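Local coordinates for oxidoreductase (Corynebacterium diphtheriae, PDB 3K1Y), which is probably an FMN-dependent oxidoreductase of the NADPH-dependent FMN reductase family, at residues 87-92 / 119-124. Sequence-based numbering, arbitrary orientation.
Sequences DGLVVA and MPTIIA
Val90 to Ala92 pair with Ile122 to Ala124 as neighbouring parallel strands in the buried middle of a five-stranded sheet. The N-to-C directions of the two strand axes differ by 15°, and backbone bonds fix the register: Ile122 N donates to Leu89 O at 3.2 Å, Ala124 N to Val91 O at 2.9 Å, and Val91 N more weakly to Ile122 O. At the far end Ala92 CA adds a CA-H...O contact of 3.1 Å to Ala124 O. On the face carrying Leu89 and Val91, the Leu89 and Thr121 side chains run alongside each other, with Leu89 CD2 3.7 Å from Thr121 OG1. Thr121 OG1 donates back to Met119 O of its own segment (2.9 Å), reaching it from above the carbonyl plane. Further on, Val91 CG2 and Ile123 CG2 touch at 3.9 Å. Selenomethionine Met119 bends at chi2 and chi3 (67° and 74°), which brings SE over the Asp87-Gly88 peptide, 3.8 Å from Gly88 N, while its CG packs on Leu89 CB. On the face of Val90, Ile122 and Ala124, Ile34 of helix 26-44 touches all three, and helix 165-188 packs on Ile122 through Ala178 and Leu182. With helix 102-110 in the connection, the pair forms a beta-alpha-beta crossover, and the strand order 2-1-3-4-5 is that of the flavodoxin-like fold.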
ATOM      1  N   ASP A  87      17.783  -4.475 -21.738  1.00 18.65           N
ATOM      2  CA  ASP A  87      18.492  -3.446 -20.986  1.00 20.08           C
ATOM      3  C   ASP A  87      17.493  -2.572 -20.236  1.00 18.82           C
ATOM      4  O   ASP A  87      17.808  -1.995 -19.189  1.00 19.86           O
ATOM      5  CB  ASP A  87      19.319  -2.553 -21.924  1.00 21.72           C
ATOM      6  CG  ASP A  87      20.300  -3.334 -22.771  1.00 27.46           C
ATOM      7  OD1 ASP A  87      20.994  -4.227 -22.233  1.00 33.06           O
ATOM      8  OD2 ASP A  87      20.384  -3.042 -23.982  1.00 32.70           O
ATOM      9  N   GLY A  88      16.292  -2.464 -20.793  1.00 20.41           N
ATOM     10  CA  GLY A  88      15.264  -1.652 -20.180  1.00 18.30           C
ATOM     11  C   GLY A  88      13.930  -2.348 -20.261  1.00 16.70           C
ATOM     12  O   GLY A  88      13.776  -3.329 -20.988  1.00 17.28           O
ATOM     13  N   LEU A  89      12.954  -1.850 -19.518  1.00 14.13           N
ATOM     14  CA  LEU A  89      11.641  -2.464 -19.535  1.00 13.21           C
ATOM     15  C   LEU A  89      10.568  -1.458 -19.209  1.00 12.14           C
ATOM     16  O   LEU A  89      10.784  -0.545 -18.417  1.00 13.33           O
ATOM     17  CB  LEU A  89      11.578  -3.605 -18.517  1.00 12.50           C
ATOM     18  CG  LEU A  89      10.171  -4.048 -18.110  1.00 12.26           C
ATOM     19  CD1 LEU A  89       9.584  -4.881 -19.228  1.00  8.24           C
ATOM     20  CD2 LEU A  89      10.220  -4.836 -16.800  1.00 12.95           C
ATOM     21  N   VAL A  90       9.408  -1.643 -19.824  1.00 10.25           N
ATOM     22  CA  VAL A  90       8.258  -0.787 -19.599  1.00  9.12           C
ATOM     23  C   VAL A  90       7.056  -1.700 -19.378  1.00  8.73           C
ATOM     24  O   VAL A  90       6.848  -2.655 -20.130  1.00  9.16           O
ATOM     25  CB  VAL A  90       7.984   0.117 -20.813  1.00 10.11           C
ATOM     26  CG1 VAL A  90       6.669   0.879 -20.616  1.00  6.50           C
ATOM     27  CG2 VAL A  90       9.138   1.081 -20.992  1.00  9.03           C
ATOM     28  N   VAL A  91       6.285  -1.414 -18.333  1.00 13.03           N
ATOM     29  CA  VAL A  91       5.104  -2.199 -18.011  1.00 12.11           C
ATOM     30  C   VAL A  91       3.914  -1.262 -17.887  1.00 12.73           C
ATOM     31  O   VAL A  91       3.979  -0.243 -17.196  1.00 13.96           O
ATOM     32  CB  VAL A  91       5.270  -3.003 -16.679  1.00 12.02           C
ATOM     33  CG1 VAL A  91       6.377  -4.032 -16.830  1.00 12.58           C
ATOM     34  CG2 VAL A  91       5.569  -2.059 -15.504  1.00 11.59           C
ATOM     35  N   ALA A  92       2.833  -1.601 -18.575  1.00 18.20           N
ATOM     36  CA  ALA A  92       1.637  -0.776 -18.553  1.00 19.26           C
ATOM     37  C   ALA A  92       0.451  -1.661 -18.249  1.00 19.00           C
ATOM     38  O   ALA A  92       0.334  -2.762 -18.785  1.00 19.04           O
ATOM     39  CB  ALA A  92       1.443  -0.090 -19.896  1.00 20.07           C
HETATM   40  N   MSE A 119      17.015  -4.840 -13.440  1.00 41.44           N
HETATM   41  CA  MSE A 119      16.378  -4.286 -14.633  1.00 40.84           C
HETATM   42  C   MSE A 119      15.825  -2.855 -14.530  1.00 40.77           C
HETATM   43  O   MSE A 119      14.862  -2.607 -13.800  1.00 41.22           O
HETATM   44  CB  MSE A 119      15.246  -5.222 -15.071  1.00 39.15           C
HETATM   45  CG  MSE A 119      14.504  -4.799 -16.325  1.00 37.73           C
HETATM   46 SE   MSE A 119      15.634  -4.893 -17.891  1.00 33.07          SE
HETATM   47  CE  MSE A 119      15.686  -6.810 -18.140  1.00 33.25           C
ATOM     48  N   PRO A 120      16.433  -1.894 -15.259  1.00 11.95           N
ATOM     49  CA  PRO A 120      15.937  -0.509 -15.214  1.00 11.44           C
ATOM     50  C   PRO A 120      14.493  -0.621 -15.688  1.00  9.85           C
ATOM     51  O   PRO A 120      14.234  -1.324 -16.668  1.00 10.36           O
ATOM     52  CB  PRO A 120      16.843   0.216 -16.205  1.00 12.25           C
ATOM     53  CG  PRO A 120      18.151  -0.559 -16.089  1.00 13.46           C
ATOM     54  CD  PRO A 120      17.672  -1.995 -16.059  1.00 13.07           C
ATOM     55  N   THR A 121      13.567   0.058 -15.004  1.00 19.51           N
ATOM     56  CA  THR A 121      12.139  -0.061 -15.301  1.00 18.42           C
ATOM     57  C   THR A 121      11.241   1.155 -15.038  1.00 18.40           C
ATOM     58  O   THR A 121      11.356   1.818 -14.002  1.00 19.09           O
ATOM     59  CB  THR A 121      11.528  -1.222 -14.462  1.00 17.69           C
ATOM     60  OG1 THR A 121      12.169  -2.455 -14.798  1.00 19.76           O
ATOM     61  CG2 THR A 121      10.025  -1.349 -14.705  1.00 15.64           C
ATOM     62  N   ILE A 122      10.327   1.416 -15.974  1.00  9.27           N
ATOM     63  CA  ILE A 122       9.341   2.487 -15.824  1.00  7.54           C
ATOM     64  C   ILE A 122       8.002   1.782 -15.609  1.00  7.56           C
ATOM     65  O   ILE A 122       7.622   0.907 -16.399  1.00  8.25           O
ATOM     66  CB  ILE A 122       9.167   3.340 -17.097  1.00  8.07           C
ATOM     67  CG1 ILE A 122      10.284   4.372 -17.224  1.00  6.87           C
ATOM     68  CG2 ILE A 122       7.796   4.036 -17.066  1.00  4.27           C
ATOM     69  CD1 ILE A 122      10.231   5.145 -18.523  1.00 28.07           C
ATOM     70  N   ILE A 123       7.293   2.146 -14.550  1.00 10.12           N
ATOM     71  CA  ILE A 123       5.993   1.540 -14.298  1.00  8.90           C
ATOM     72  C   ILE A 123       4.897   2.505 -14.768  1.00  9.97           C
ATOM     73  O   ILE A 123       5.006   3.722 -14.595  1.00 11.52           O
ATOM     74  CB  ILE A 123       5.823   1.182 -12.804  1.00  8.78           C
ATOM     75  CG1 ILE A 123       6.117   2.394 -11.927  1.00  8.45           C
ATOM     76  CG2 ILE A 123       6.775   0.028 -12.440  1.00  6.85           C
ATOM     77  CD1 ILE A 123       5.862   2.140 -10.460  1.00 24.42           C
ATOM     78  N   ALA A 124       3.863   1.967 -15.399  1.00 14.60           N
ATOM     79  CA  ALA A 124       2.789   2.802 -15.904  1.00 14.18           C
ATOM     80  C   ALA A 124       1.400   2.153 -15.863  1.00 14.01           C
ATOM     81  O   ALA A 124       1.253   0.929 -15.970  1.00 14.36           O
ATOM     82  CB  ALA A 124       3.120   3.248 -17.332  1.00 14.81           C
TER